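Local coordinates for Abbfa_003403 (PDB 4ZXH), which probably activates an amino acid, joins it to an acyl or peptidyl partner and releases the product, as a four-domain nonribosomal peptide synthetase, at residues P216-R221 with A428-N433; V259-Y264 with R314-Q319; I645-S650 with T769-A774; G881-V886 with A934-S939; D895-V900 with K958-P963. All coordinates share one frame; numbering follows the deposited sequence.

In the fold
The five contacts lie in two domains of the synthetase. Contacts 1 and 2 belong to the condensation domain, and contact 2 is nested in the chain loop closed by contact 1. Contact 3 sits in the large part of the adenylation domain. Contacts 4 and 5 share its small C-terminal part and touch: Glu884 OE2 accepts a hydrogen bond from Val898 N. Contacts 2 to 5 are buried and rest on side-chain packing, with an aromatic ring in contacts 2, 3 and 5 and a methionine in contact 4. Contact 1 is partly buried and is polar, a serine hydrogen-bonded to a carboxylate. It meets contact 4 across the domain boundary, where Arg221 NE is hydrogen-bonded to Tyr935 OH.

Contact 1: P216-R221 with A428-N433; sequences PLDYPR and AQSAEN
Asp218, in the irregular segment 216-221, faces Ser430 in the first turn of helix 428-447, with their CA atoms 7.9 Å apart. The site lies in the condensation domain, where a loop meets the N-terminal end of a helix. Both CB atoms point across the gap, and the contact between the segments is a single polar pair. Ser430 OG donates a hydrogen bond to Asp218 OD2. The modelled separation of Ser430 OG and Asp218 OD2 is 2.4 Å, which is doubtful as an exact length at 2.7 Å resolution.

Asp218 holds CG beside its backbone N, at a chi1 of -72°, and this carries the carboxylate to the helix. Ser430 has nearly the same first torsion, -71°, with OG turned opposite its own carbonyl carbon. OD2 is gripped twice, because Ser427 N is also hydrogen-bonded to it. Ser427 OG in turn is hydrogen-bonded to Ser430 N, so the two serines and the aspartate form one small polar network. The end of the helix would probably favour a charged carboxylate here.

The loop also looks outward to the adenylation domain. Leu217 O is hydrogen-bonded to Arg856 NH1, and Asp218 OD1 forms a long, weak ion pair with the same nitrogen. Next along the chain, the Tyr219 ring folds back over Asp218, with Asp218 CB over the centre of one face. The second carboxylate oxygen, Asp218 OD1, stands 3.4 Å from Ser430 OG, but at an angle too poor for a hydrogen bond.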
# COMPACT_ATOMS: atom_id res chain seq x y z
N PRO A 216 3.72 9.40 -11.26
CA PRO A 216 2.75 10.06 -10.37
C PRO A 216 1.31 9.59 -10.64
O PRO A 216 0.85 9.60 -11.79
CB PRO A 216 2.91 11.54 -10.71
CG PRO A 216 4.26 11.64 -11.32
CD PRO A 216 4.46 10.37 -12.08
N LEU A 217 0.63 9.18 -9.58
CA LEU A 217 -0.75 8.72 -9.69
C LEU A 217 -1.70 9.86 -9.40
O LEU A 217 -1.32 10.84 -8.75
CB LEU A 217 -1.02 7.55 -8.75
CG LEU A 217 -0.02 6.41 -8.77
CD1 LEU A 217 -0.51 5.29 -7.84
CD2 LEU A 217 0.21 5.90 -10.18
N ASP A 218 -2.93 9.74 -9.88
CA ASP A 218 -3.96 10.71 -9.59
C ASP A 218 -4.70 10.35 -8.32
O ASP A 218 -5.30 11.21 -7.68
CB ASP A 218 -4.93 10.80 -10.76
CG ASP A 218 -4.32 11.49 -11.96
OD1 ASP A 218 -3.75 12.59 -11.79
OD2 ASP A 218 -4.40 10.93 -13.07
N TYR A 219 -4.65 9.08 -7.94
CA TYR A 219 -5.33 8.59 -6.76
C TYR A 219 -4.37 7.70 -5.98
O TYR A 219 -3.43 7.16 -6.55
CB TYR A 219 -6.59 7.82 -7.15
CG TYR A 219 -7.41 8.53 -8.20
CD1 TYR A 219 -8.02 9.75 -7.91
CD2 TYR A 219 -7.58 8.00 -9.47
CE1 TYR A 219 -8.77 10.43 -8.87
CE2 TYR A 219 -8.33 8.67 -10.44
CZ TYR A 219 -8.92 9.89 -10.12
OH TYR A 219 -9.66 10.58 -11.06
N PRO A 220 -4.60 7.55 -4.67
CA PRO A 220 -3.77 6.63 -3.88
C PRO A 220 -4.01 5.16 -4.25
O PRO A 220 -5.15 4.71 -4.42
CB PRO A 220 -4.22 6.91 -2.44
CG PRO A 220 -5.59 7.49 -2.57
CD PRO A 220 -5.56 8.29 -3.83
N ARG A 221 -2.92 4.41 -4.38
CA ARG A 221 -3.01 3.01 -4.76
C ARG A 221 -3.72 2.18 -3.68
O ARG A 221 -3.35 2.21 -2.50
CB ARG A 221 -1.60 2.46 -5.03
CG ARG A 221 -1.61 1.12 -5.71
CD ARG A 221 -0.23 0.50 -5.73
NE ARG A 221 0.70 1.30 -6.51
CZ ARG A 221 0.84 1.20 -7.82
NH1 ARG A 221 1.71 1.97 -8.45
NH2 ARG A 221 0.11 0.32 -8.51
N ALA A 428 -9.29 9.93 -16.49
CA ALA A 428 -9.44 9.89 -17.94
C ALA A 428 -8.57 10.95 -18.56
O ALA A 428 -7.97 10.75 -19.62
CB ALA A 428 -10.89 10.08 -18.35
N GLN A 429 -8.49 12.09 -17.87
CA GLN A 429 -7.72 13.22 -18.36
C GLN A 429 -6.23 12.89 -18.44
O GLN A 429 -5.55 13.28 -19.40
CB GLN A 429 -7.94 14.43 -17.45
CG GLN A 429 -7.86 15.75 -18.18
CD GLN A 429 -8.59 16.86 -17.44
OE1 GLN A 429 -9.12 16.66 -16.34
NE2 GLN A 429 -8.64 18.04 -18.06
N SER A 430 -5.73 12.14 -17.46
CA SER A 430 -4.34 11.68 -17.46
C SER A 430 -4.06 10.68 -18.57
O SER A 430 -2.96 10.65 -19.12
CB SER A 430 -3.98 11.05 -16.12
OG SER A 430 -3.90 12.04 -15.11
N ALA A 431 -5.04 9.84 -18.88
CA ALA A 431 -4.85 8.89 -19.97
C ALA A 431 -4.70 9.66 -21.26
O ALA A 431 -3.78 9.40 -22.04
CB ALA A 431 -6.00 7.92 -20.04
N GLU A 432 -5.58 10.64 -21.46
CA GLU A 432 -5.54 11.47 -22.66
C GLU A 432 -4.17 12.12 -22.78
O GLU A 432 -3.54 12.07 -23.84
CB GLU A 432 -6.67 12.51 -22.66
CG GLU A 432 -6.65 13.44 -23.87
CD GLU A 432 -6.97 12.75 -25.21
OE1 GLU A 432 -7.69 11.72 -25.22
OE2 GLU A 432 -6.47 13.22 -26.25
N ASN A 433 -3.69 12.66 -21.67
CA ASN A 433 -2.35 13.23 -21.60
C ASN A 433 -1.20 12.30 -21.97
O ASN A 433 -0.30 12.70 -22.71
CB ASN A 433 -2.07 13.76 -20.21
CG ASN A 433 -1.00 14.79 -20.21
OD1 ASN A 433 -1.01 15.69 -21.04
ND2 ASN A 433 -0.00 14.59 -19.36

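Contact 2: V259-Y264 with R314-Q319; sequences VLSGFY and RQFTQQ
Ser261 and Thr317 bring helices 255-271 and 313-329 together, their CA atoms only 5.4 Å apart. The short helical segments run at 111° to each other, and their axes approach to 9.3 Å. Ser261 points its CB at the second helix. Its OG lies 3.3 Å from Thr317 CA and also touches the methyl CG2 of Thr317. These are packing contacts, since each hydroxyl turns back to its own helix. Ser261 OG is hydrogen-bonded to Gly257 O, and Thr317 OG1 to Leu313 O.

The carbonyl of Ser261 is used as well: Ser261 O meets the rim of the Phe316 ring at CE2, 3.7 Å away and near the ring plane. Both helices belong to the condensation domain, of the chloramphenicol acetyltransferase-like fold. Phe263 packs on strand 356-360, on the far side from the second helix.

One turn on from Ser261, Tyr264 sets its CB against the same Phe316 edge, with Tyr264 CB 3.9 Å from Phe316 CZ. Phe316 reaches in because its CG is anti to the backbone N, at a chi1 of 174°. The Tyr264 ring then leads away from helix 313-329, and its OH is hydrogen-bonded to Ile303 O. The Tyr264 side chain ends up about 12 Å from the bound 4'-phosphopantetheine.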
# COMPACT_ATOMS: atom_id res chain seq x y z
N VAL A 259 8.75 1.46 -31.25
CA VAL A 259 7.67 1.99 -30.45
C VAL A 259 7.92 1.67 -28.99
O VAL A 259 7.57 2.44 -28.09
CB VAL A 259 6.31 1.43 -30.91
CG1 VAL A 259 5.18 1.86 -29.98
CG2 VAL A 259 6.03 1.86 -32.35
N LEU A 260 8.55 0.53 -28.73
CA LEU A 260 8.86 0.18 -27.34
C LEU A 260 9.85 1.21 -26.79
O LEU A 260 9.66 1.72 -25.69
CB LEU A 260 9.42 -1.24 -27.25
CG LEU A 260 9.87 -1.68 -25.85
CD1 LEU A 260 8.70 -1.65 -24.92
CD2 LEU A 260 10.51 -3.06 -25.88
N SER A 261 10.87 1.53 -27.58
CA SER A 261 11.83 2.58 -27.23
C SER A 261 11.12 3.89 -26.90
O SER A 261 11.42 4.53 -25.88
CB SER A 261 12.82 2.81 -28.37
OG SER A 261 13.67 1.69 -28.50
N GLY A 262 10.19 4.29 -27.76
CA GLY A 262 9.35 5.44 -27.50
C GLY A 262 8.64 5.36 -26.16
O GLY A 262 8.54 6.36 -25.45
N PHE A 263 8.17 4.17 -25.80
CA PHE A 263 7.41 4.00 -24.57
C PHE A 263 8.27 4.21 -23.32
O PHE A 263 7.87 4.92 -22.41
CB PHE A 263 6.74 2.62 -24.53
CG PHE A 263 5.55 2.55 -23.63
CD1 PHE A 263 4.85 3.70 -23.29
CD2 PHE A 263 5.09 1.33 -23.15
CE1 PHE A 263 3.75 3.65 -22.47
CE2 PHE A 263 3.97 1.28 -22.33
CZ PHE A 263 3.30 2.44 -21.99
N TYR A 264 9.45 3.59 -23.28
CA TYR A 264 10.42 3.84 -22.21
C TYR A 264 10.73 5.33 -22.08
O TYR A 264 10.68 5.90 -20.99
CB TYR A 264 11.73 3.09 -22.45
CG TYR A 264 11.71 1.61 -22.15
CD1 TYR A 264 11.63 1.15 -20.85
CD2 TYR A 264 11.84 0.69 -23.17
CE1 TYR A 264 11.64 -0.19 -20.58
CE2 TYR A 264 11.85 -0.66 -22.91
CZ TYR A 264 11.74 -1.10 -21.62
OH TYR A 264 11.76 -2.45 -21.37
N ARG A 314 18.81 7.34 -31.37
CA ARG A 314 19.32 6.28 -32.24
C ARG A 314 20.01 5.25 -31.37
O ARG A 314 19.62 4.08 -31.34
CB ARG A 314 20.29 6.82 -33.29
CG ARG A 314 20.98 5.73 -34.11
CD ARG A 314 21.96 6.30 -35.12
NE ARG A 314 21.34 7.30 -35.99
CZ ARG A 314 20.87 7.06 -37.21
NH1 ARG A 314 20.94 5.84 -37.74
NH2 ARG A 314 20.33 8.05 -37.92
N GLN A 315 21.02 5.70 -30.64
CA GLN A 315 21.78 4.83 -29.78
C GLN A 315 20.89 4.04 -28.83
O GLN A 315 20.97 2.82 -28.75
CB GLN A 315 22.81 5.65 -29.00
CG GLN A 315 23.88 6.27 -29.89
CD GLN A 315 24.85 7.14 -29.10
OE1 GLN A 315 24.47 7.74 -28.10
NE2 GLN A 315 26.10 7.19 -29.56
N PHE A 316 20.01 4.74 -28.13
CA PHE A 316 19.11 4.11 -27.16
C PHE A 316 18.12 3.13 -27.80
O PHE A 316 17.85 2.07 -27.25
CB PHE A 316 18.35 5.17 -26.38
CG PHE A 316 17.30 4.61 -25.48
CD1 PHE A 316 17.65 4.00 -24.29
CD2 PHE A 316 15.96 4.68 -25.82
CE1 PHE A 316 16.70 3.46 -23.46
CE2 PHE A 316 14.99 4.15 -24.99
CZ PHE A 316 15.36 3.53 -23.81
N THR A 317 17.55 3.49 -28.95
CA THR A 317 16.68 2.57 -29.67
C THR A 317 17.42 1.27 -30.00
O THR A 317 16.88 0.18 -29.83
CB THR A 317 16.14 3.17 -30.97
OG1 THR A 317 15.42 4.38 -30.69
CG2 THR A 317 15.20 2.20 -31.62
N GLN A 318 18.68 1.40 -30.44
CA GLN A 318 19.51 0.23 -30.72
C GLN A 318 19.76 -0.58 -29.43
O GLN A 318 19.76 -1.82 -29.44
CB GLN A 318 20.83 0.64 -31.37
CG GLN A 318 20.66 1.26 -32.77
CD GLN A 318 21.98 1.57 -33.47
OE1 GLN A 318 22.86 2.22 -32.90
NE2 GLN A 318 22.11 1.12 -34.71
N GLN A 319 19.96 0.13 -28.33
CA GLN A 319 20.18 -0.48 -27.01
C GLN A 319 18.99 -1.37 -26.63
O GLN A 319 19.16 -2.47 -26.08
CB GLN A 319 20.43 0.62 -25.97
CG GLN A 319 20.64 0.19 -24.53
CD GLN A 319 21.20 1.34 -23.66
OE1 GLN A 319 21.85 2.27 -24.17
NE2 GLN A 319 20.94 1.27 -22.34

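Contact 3: I645-S650 with T769-A774; sequences INFLLS and TVWSSA
Phe647, on helix 641-655 of the adenylation domain, packs against Thr769, Val770 and Trp771. These three follow closely on the YGPTE motif (core motif A5 of adenylation domains), which starts at Tyr763. The phenylalanine is the centre of the contact. Its CG is anti to the backbone N, at a chi1 of 163°, which swings the ring out from the helix towards the loop.

Val770 sits over one face of the ring. Its CB is 3.7 Å from the Phe647 ring centroid and 19° off the normal, a CH-pi contact. The two side chains cross at about a right angle, and the valine methyls CG1 and CG2 spread over the outer ring atoms. Trp771 lies alongside Phe647 and points the same way. Phe647 CE1 is 3.7 Å from Trp771 CD1, and the planes are inclined at 55°. Nearer the helix, Phe647 CB meets Thr769 CG2 at 4.1 Å.

The polar ends are held elsewhere. Thr769 OG1 is hydrogen-bonded to Gly818 O, and the indole NE1 of Trp771 to Gln715 OE1. These two hydrogen bonds help to hold the side chains beside the phenylalanine. Farther on, Ser772 and Ser773 both face Tyr763 in a classic beta bulge, where strand 773-777 pairs with strand 756-763. Through Phe647, helix 641-655 is packed on the loop between two antiparallel strands of the main sheet, in the large subdomain of an ANL-family adenylation enzyme.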
# COMPACT_ATOMS: atom_id res chain seq x y z
N ILE A 645 1.18 45.75 -0.26
CA ILE A 645 -0.11 46.31 -0.60
C ILE A 645 -0.74 45.48 -1.74
O ILE A 645 -1.95 45.24 -1.74
CB ILE A 645 0.02 47.84 -0.95
CG1 ILE A 645 -1.36 48.44 -1.24
CG2 ILE A 645 1.03 48.11 -2.08
CD1 ILE A 645 -2.22 48.52 0.01
N ASN A 646 0.07 45.00 -2.67
CA ASN A 646 -0.40 44.05 -3.66
C ASN A 646 -1.03 42.82 -3.02
O ASN A 646 -2.10 42.38 -3.42
CB ASN A 646 0.75 43.59 -4.56
CG ASN A 646 0.29 42.59 -5.61
OD1 ASN A 646 -0.38 42.94 -6.58
ND2 ASN A 646 0.62 41.33 -5.38
N PHE A 647 -0.35 42.28 -2.02
CA PHE A 647 -0.86 41.13 -1.29
C PHE A 647 -2.19 41.42 -0.59
O PHE A 647 -3.16 40.71 -0.79
CB PHE A 647 0.17 40.67 -0.27
CG PHE A 647 -0.39 39.76 0.80
CD1 PHE A 647 -0.74 38.46 0.50
CD2 PHE A 647 -0.54 40.21 2.10
CE1 PHE A 647 -1.24 37.62 1.47
CE2 PHE A 647 -1.05 39.39 3.08
CZ PHE A 647 -1.41 38.10 2.76
N LEU A 648 -2.20 42.47 0.21
CA LEU A 648 -3.36 42.84 1.01
C LEU A 648 -4.60 43.07 0.16
O LEU A 648 -5.67 42.55 0.47
CB LEU A 648 -3.06 44.08 1.85
CG LEU A 648 -2.13 43.75 3.02
CD1 LEU A 648 -1.62 44.99 3.71
CD2 LEU A 648 -2.87 42.85 3.98
N LEU A 649 -4.44 43.83 -0.92
CA LEU A 649 -5.57 44.10 -1.82
C LEU A 649 -6.07 42.83 -2.49
O LEU A 649 -7.27 42.63 -2.65
CB LEU A 649 -5.19 45.13 -2.88
CG LEU A 649 -5.00 46.58 -2.41
CD1 LEU A 649 -4.69 47.47 -3.59
CD2 LEU A 649 -6.24 47.06 -1.67
N SER A 650 -5.13 41.97 -2.88
CA SER A 650 -5.45 40.71 -3.52
C SER A 650 -6.26 39.85 -2.56
O SER A 650 -7.23 39.19 -2.93
CB SER A 650 -4.18 39.98 -3.94
OG SER A 650 -4.39 39.09 -5.03
N THR A 769 6.18 37.23 -0.36
CA THR A 769 5.27 38.04 0.48
C THR A 769 4.00 37.33 0.96
O THR A 769 2.97 37.37 0.30
CB THR A 769 4.87 39.34 -0.22
OG1 THR A 769 6.04 39.98 -0.71
CG2 THR A 769 4.16 40.27 0.75
N VAL A 770 4.12 36.73 2.15
CA VAL A 770 3.04 36.05 2.88
C VAL A 770 2.42 34.89 2.11
O VAL A 770 2.84 33.75 2.26
CB VAL A 770 1.92 37.03 3.29
CG1 VAL A 770 1.00 36.34 4.28
CG2 VAL A 770 2.50 38.30 3.92
N TRP A 771 1.41 35.16 1.29
CA TRP A 771 0.84 34.11 0.46
C TRP A 771 0.99 34.48 -1.02
O TRP A 771 1.04 35.66 -1.37
CB TRP A 771 -0.64 33.88 0.79
CG TRP A 771 -0.98 33.63 2.27
CD1 TRP A 771 -1.87 34.35 3.03
CD2 TRP A 771 -0.48 32.58 3.12
NE1 TRP A 771 -1.94 33.81 4.31
CE2 TRP A 771 -1.09 32.74 4.39
CE3 TRP A 771 0.44 31.53 2.95
CZ2 TRP A 771 -0.82 31.89 5.47
CZ3 TRP A 771 0.71 30.69 4.03
CH2 TRP A 771 0.08 30.87 5.27
N SER A 772 1.04 33.47 -1.88
CA SER A 772 1.13 33.68 -3.32
C SER A 772 0.05 32.93 -4.11
O SER A 772 -0.25 33.29 -5.25
CB SER A 772 2.51 33.27 -3.84
OG SER A 772 3.46 34.31 -3.68
N SER A 773 -0.53 31.90 -3.51
CA SER A 773 -1.70 31.26 -4.10
C SER A 773 -2.72 30.94 -3.03
O SER A 773 -2.40 30.95 -1.83
CB SER A 773 -1.32 29.99 -4.88
OG SER A 773 -0.86 28.97 -4.01
N ALA A 774 -3.95 30.66 -3.46
CA ALA A 774 -5.07 30.50 -2.55
C ALA A 774 -6.20 29.67 -3.18
O ALA A 774 -6.66 29.96 -4.27
CB ALA A 774 -5.58 31.86 -2.14

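Contact 4: G881-V886 with A934-S939; sequences GEIENV and AYMVPS
Met936, at the end of the short 3-10 segment 934-936 after helix 921-931, reaches to Glu882 and Ile883 on helix 880-888. Both lie in the C-terminal subdomain of the adenylation domain, a part that swings between reaction steps in ANL enzymes. The sequences fit two core motifs of such domains: GEIE ends motif A8, and LPAYMVP is motif A9. The nearest CA atoms are those of Ile883 and Met936, 6.8 Å apart.

Followed outward, Met936 begins with CB, which touches Ile883 CD1 at 4.1 Å and lies almost as near Ile883 CG1. CG stands beside the backbone N, at a chi1 of -67°, and carries the chain on to SD. A bend at the sulfur, with chi3 at 71°, then turns the methyl CE towards the helix. There CE lies against both residues. It is 3.8 Å from Glu882 CB and 3.9 Å from Ile883 CG1. The chain of Glu882 is extended beyond CG, and its CB and OE1 both meet the methyl. Glu882 also packs on Pro220 of the condensation domain.

Ile883 has a second set of neighbours. Its CD1 lies against the carbonyl oxygen of Met936. Ile883 also packs on Leu910 of strand 907-916. Pro938 touches Leu928 and Ala912 as well, and its ring lies between two helices and a strand. The ring and the isoleucine run past each other in opposite senses, and Pro938 CG ends 4.1 Å from Ile883 CG2.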
# COMPACT_ATOMS: atom_id res chain seq x y z
N GLY A 881 2.16 11.34 2.92
CA GLY A 881 0.87 11.76 3.43
C GLY A 881 -0.26 10.75 3.28
O GLY A 881 -1.22 10.77 4.05
N GLU A 882 -0.16 9.85 2.30
CA GLU A 882 -1.20 8.83 2.17
C GLU A 882 -1.10 7.88 3.34
O GLU A 882 -2.12 7.46 3.92
CB GLU A 882 -1.08 8.09 0.86
CG GLU A 882 -1.26 8.99 -0.34
CD GLU A 882 -1.10 8.26 -1.65
OE1 GLU A 882 -0.89 7.03 -1.60
OE2 GLU A 882 -1.17 8.90 -2.71
N ILE A 883 0.13 7.55 3.73
CA ILE A 883 0.32 6.76 4.94
C ILE A 883 -0.22 7.51 6.16
O ILE A 883 -0.88 6.91 7.02
CB ILE A 883 1.79 6.40 5.16
CG1 ILE A 883 2.43 5.92 3.86
CG2 ILE A 883 1.95 5.36 6.28
CD1 ILE A 883 3.91 5.58 3.99
N GLU A 884 0.05 8.81 6.24
CA GLU A 884 -0.41 9.61 7.39
C GLU A 884 -1.93 9.64 7.49
O GLU A 884 -2.48 9.55 8.59
CB GLU A 884 0.15 11.03 7.30
CG GLU A 884 1.67 11.07 7.49
CD GLU A 884 2.32 12.40 7.14
OE1 GLU A 884 1.62 13.33 6.66
OE2 GLU A 884 3.55 12.50 7.33
N ASN A 885 -2.61 9.73 6.35
CA ASN A 885 -4.07 9.72 6.32
C ASN A 885 -4.66 8.40 6.81
O ASN A 885 -5.66 8.41 7.55
CB ASN A 885 -4.58 10.03 4.91
CG ASN A 885 -4.54 11.52 4.59
OD1 ASN A 885 -4.69 12.37 5.48
ND2 ASN A 885 -4.33 11.85 3.32
N VAL A 886 -4.05 7.27 6.43
CA VAL A 886 -4.58 5.98 6.87
C VAL A 886 -4.41 5.84 8.39
O VAL A 886 -5.32 5.39 9.08
CB VAL A 886 -3.91 4.79 6.14
CG1 VAL A 886 -4.33 3.49 6.78
CG2 VAL A 886 -4.31 4.75 4.68
N ALA A 934 1.85 -2.93 0.34
CA ALA A 934 2.90 -3.45 1.20
C ALA A 934 4.10 -2.52 1.26
O ALA A 934 4.72 -2.37 2.32
CB ALA A 934 3.32 -4.81 0.73
N TYR A 935 4.44 -1.88 0.15
CA TYR A 935 5.63 -1.04 0.14
C TYR A 935 5.43 0.25 0.92
O TYR A 935 6.39 0.95 1.21
CB TYR A 935 6.09 -0.73 -1.29
CG TYR A 935 5.15 0.09 -2.15
CD1 TYR A 935 4.22 -0.53 -2.98
CD2 TYR A 935 5.23 1.48 -2.16
CE1 TYR A 935 3.36 0.22 -3.79
CE2 TYR A 935 4.38 2.24 -2.96
CZ TYR A 935 3.45 1.60 -3.78
OH TYR A 935 2.60 2.36 -4.56
N MET A 936 4.19 0.55 1.30
CA MET A 936 3.93 1.76 2.09
C MET A 936 3.71 1.49 3.59
O MET A 936 3.32 2.38 4.34
CB MET A 936 2.73 2.50 1.48
CG MET A 936 3.07 3.05 0.11
SD MET A 936 1.72 3.79 -0.82
CE MET A 936 1.46 5.30 0.12
N VAL A 937 3.98 0.26 4.03
CA VAL A 937 3.82 -0.09 5.44
C VAL A 937 5.11 0.13 6.21
O VAL A 937 6.11 -0.52 5.92
CB VAL A 937 3.41 -1.55 5.62
CG1 VAL A 937 3.39 -1.89 7.12
CG2 VAL A 937 2.08 -1.81 4.96
N PRO A 938 5.08 1.04 7.21
CA PRO A 938 6.27 1.44 7.97
C PRO A 938 6.97 0.28 8.64
O PRO A 938 6.32 -0.68 9.05
CB PRO A 938 5.71 2.42 9.01
CG PRO A 938 4.53 3.01 8.34
CD PRO A 938 3.91 1.86 7.57
N SER A 939 8.29 0.37 8.74
CA SER A 939 9.09 -0.64 9.42
C SER A 939 9.21 -0.35 10.93
O SER A 939 9.70 -1.20 11.66
CB SER A 939 10.48 -0.72 8.81
OG SER A 939 10.42 -0.67 7.41

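Contact 5: D895-V900 with K958-P963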
# COMPACT_ATOMS: atom_id res chain seq x y z
N ASP A 895 -2.82 12.21 15.66
CA ASP A 895 -1.93 12.76 14.65
C ASP A 895 -0.88 11.72 14.26
O ASP A 895 -0.67 10.74 14.98
CB ASP A 895 -1.27 14.04 15.15
CG ASP A 895 -0.87 14.99 14.02
OD1 ASP A 895 -1.19 14.72 12.84
OD2 ASP A 895 -0.22 16.02 14.32
N ALA A 896 -0.25 11.92 13.11
CA ALA A 896 0.74 10.97 12.63
C ALA A 896 1.71 11.68 11.70
O ALA A 896 1.33 12.57 10.95
CB ALA A 896 0.07 9.78 11.92
N VAL A 897 2.97 11.29 11.76
CA VAL A 897 3.97 11.81 10.85
C VAL A 897 4.81 10.62 10.41
O VAL A 897 5.21 9.79 11.24
CB VAL A 897 4.85 12.90 11.52
CG1 VAL A 897 6.16 13.08 10.77
CG2 VAL A 897 4.10 14.20 11.61
N VAL A 898 5.06 10.52 9.11
CA VAL A 898 5.84 9.42 8.58
C VAL A 898 7.06 9.98 7.88
O VAL A 898 6.95 10.89 7.06
CB VAL A 898 5.01 8.56 7.59
CG1 VAL A 898 5.84 7.43 7.03
CG2 VAL A 898 3.77 8.01 8.27
N LEU A 899 8.24 9.45 8.22
CA LEU A 899 9.47 9.91 7.57
C LEU A 899 10.24 8.76 6.97
O LEU A 899 10.06 7.60 7.37
CB LEU A 899 10.39 10.66 8.56
CG LEU A 899 9.80 11.79 9.42
CD1 LEU A 899 10.85 12.34 10.40
CD2 LEU A 899 9.21 12.89 8.56
N VAL A 900 11.10 9.07 6.01
CA VAL A 900 12.06 8.10 5.53
C VAL A 900 13.36 8.31 6.29
O VAL A 900 13.81 9.46 6.43
CB VAL A 900 12.28 8.22 4.01
CG1 VAL A 900 13.36 7.26 3.55
CG2 VAL A 900 10.97 7.98 3.25
N LYS A 958 12.75 17.74 11.48
CA LYS A 958 14.16 17.49 11.80
C LYS A 958 14.36 17.09 13.28
O LYS A 958 15.38 16.48 13.64
CB LYS A 958 15.01 18.73 11.47
N ALA A 959 13.38 17.39 14.13
CA ALA A 959 13.52 17.22 15.57
C ALA A 959 12.85 15.97 16.16
O ALA A 959 12.92 15.75 17.38
CB ALA A 959 12.99 18.43 16.27
N PHE A 960 12.19 15.17 15.32
CA PHE A 960 11.70 13.87 15.77
C PHE A 960 12.87 12.95 16.14
O PHE A 960 13.91 12.98 15.49
CB PHE A 960 10.82 13.22 14.71
CG PHE A 960 9.45 13.85 14.58
CD1 PHE A 960 9.32 15.19 14.29
CD2 PHE A 960 8.31 13.09 14.74
CE1 PHE A 960 8.07 15.77 14.18
CE2 PHE A 960 7.06 13.66 14.63
CZ PHE A 960 6.94 14.99 14.35
N PRO A 961 12.71 12.15 17.19
CA PRO A 961 13.87 11.34 17.60
C PRO A 961 14.18 10.30 16.54
O PRO A 961 13.27 9.85 15.86
CB PRO A 961 13.41 10.67 18.91
CG PRO A 961 12.09 11.26 19.24
CD PRO A 961 11.51 11.85 17.98
N GLU A 962 15.45 9.94 16.37
CA GLU A 962 15.81 8.95 15.37
C GLU A 962 15.28 7.60 15.83
O GLU A 962 15.24 7.32 17.03
CB GLU A 962 17.33 8.89 15.15
CG GLU A 962 17.95 10.24 14.78
CD GLU A 962 17.38 10.86 13.49
OE1 GLU A 962 17.20 10.13 12.48
OE2 GLU A 962 17.13 12.09 13.48
N PRO A 963 14.80 6.80 14.87
CA PRO A 963 14.30 5.45 15.16
C PRO A 963 15.45 4.46 15.32
O PRO A 963 16.49 4.64 14.70
CB PRO A 963 13.47 5.11 13.92
CG PRO A 963 14.17 5.84 12.84
CD PRO A 963 14.63 7.14 13.45
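Strand 893-903, at one side of the three-stranded sheet of the adenylation C-terminal subdomain, presents Val897 and Leu899 to Phe960. The two strand residues point their CB atoms the same way, as alternate residues of a strand do. Phe960 lies just past the NKKLDR sequence, which fits core motif A10 of adenylation domains. The nearest CA atoms, of Leu899 and Phe960, are 9.4 Å apart, so side chains span the gap.

Val897 meets the far end of the ring. Its CB is 3.9 Å from Phe960 CE2, and its CG2 is 4.0 Å from Phe960 CZ. The two side chains cross at a slant. Phe960 keeps CG beside its backbone N, at a chi1 of -74°, which sends the ring along the sheet towards Val897. Leu899 instead meets the base of the side chain, its CD1 4.4 Å from Phe960 CB.

The segment after Phe960 runs over one face of the sheet of strands 893-903, 907-916 and 940-943. Tyr913 of the middle strand meets the Phe960 ring edge-to-face, and its OH is hydrogen-bonded to Pro961 O. Phe947 meets the same ring with the planes about 55° apart.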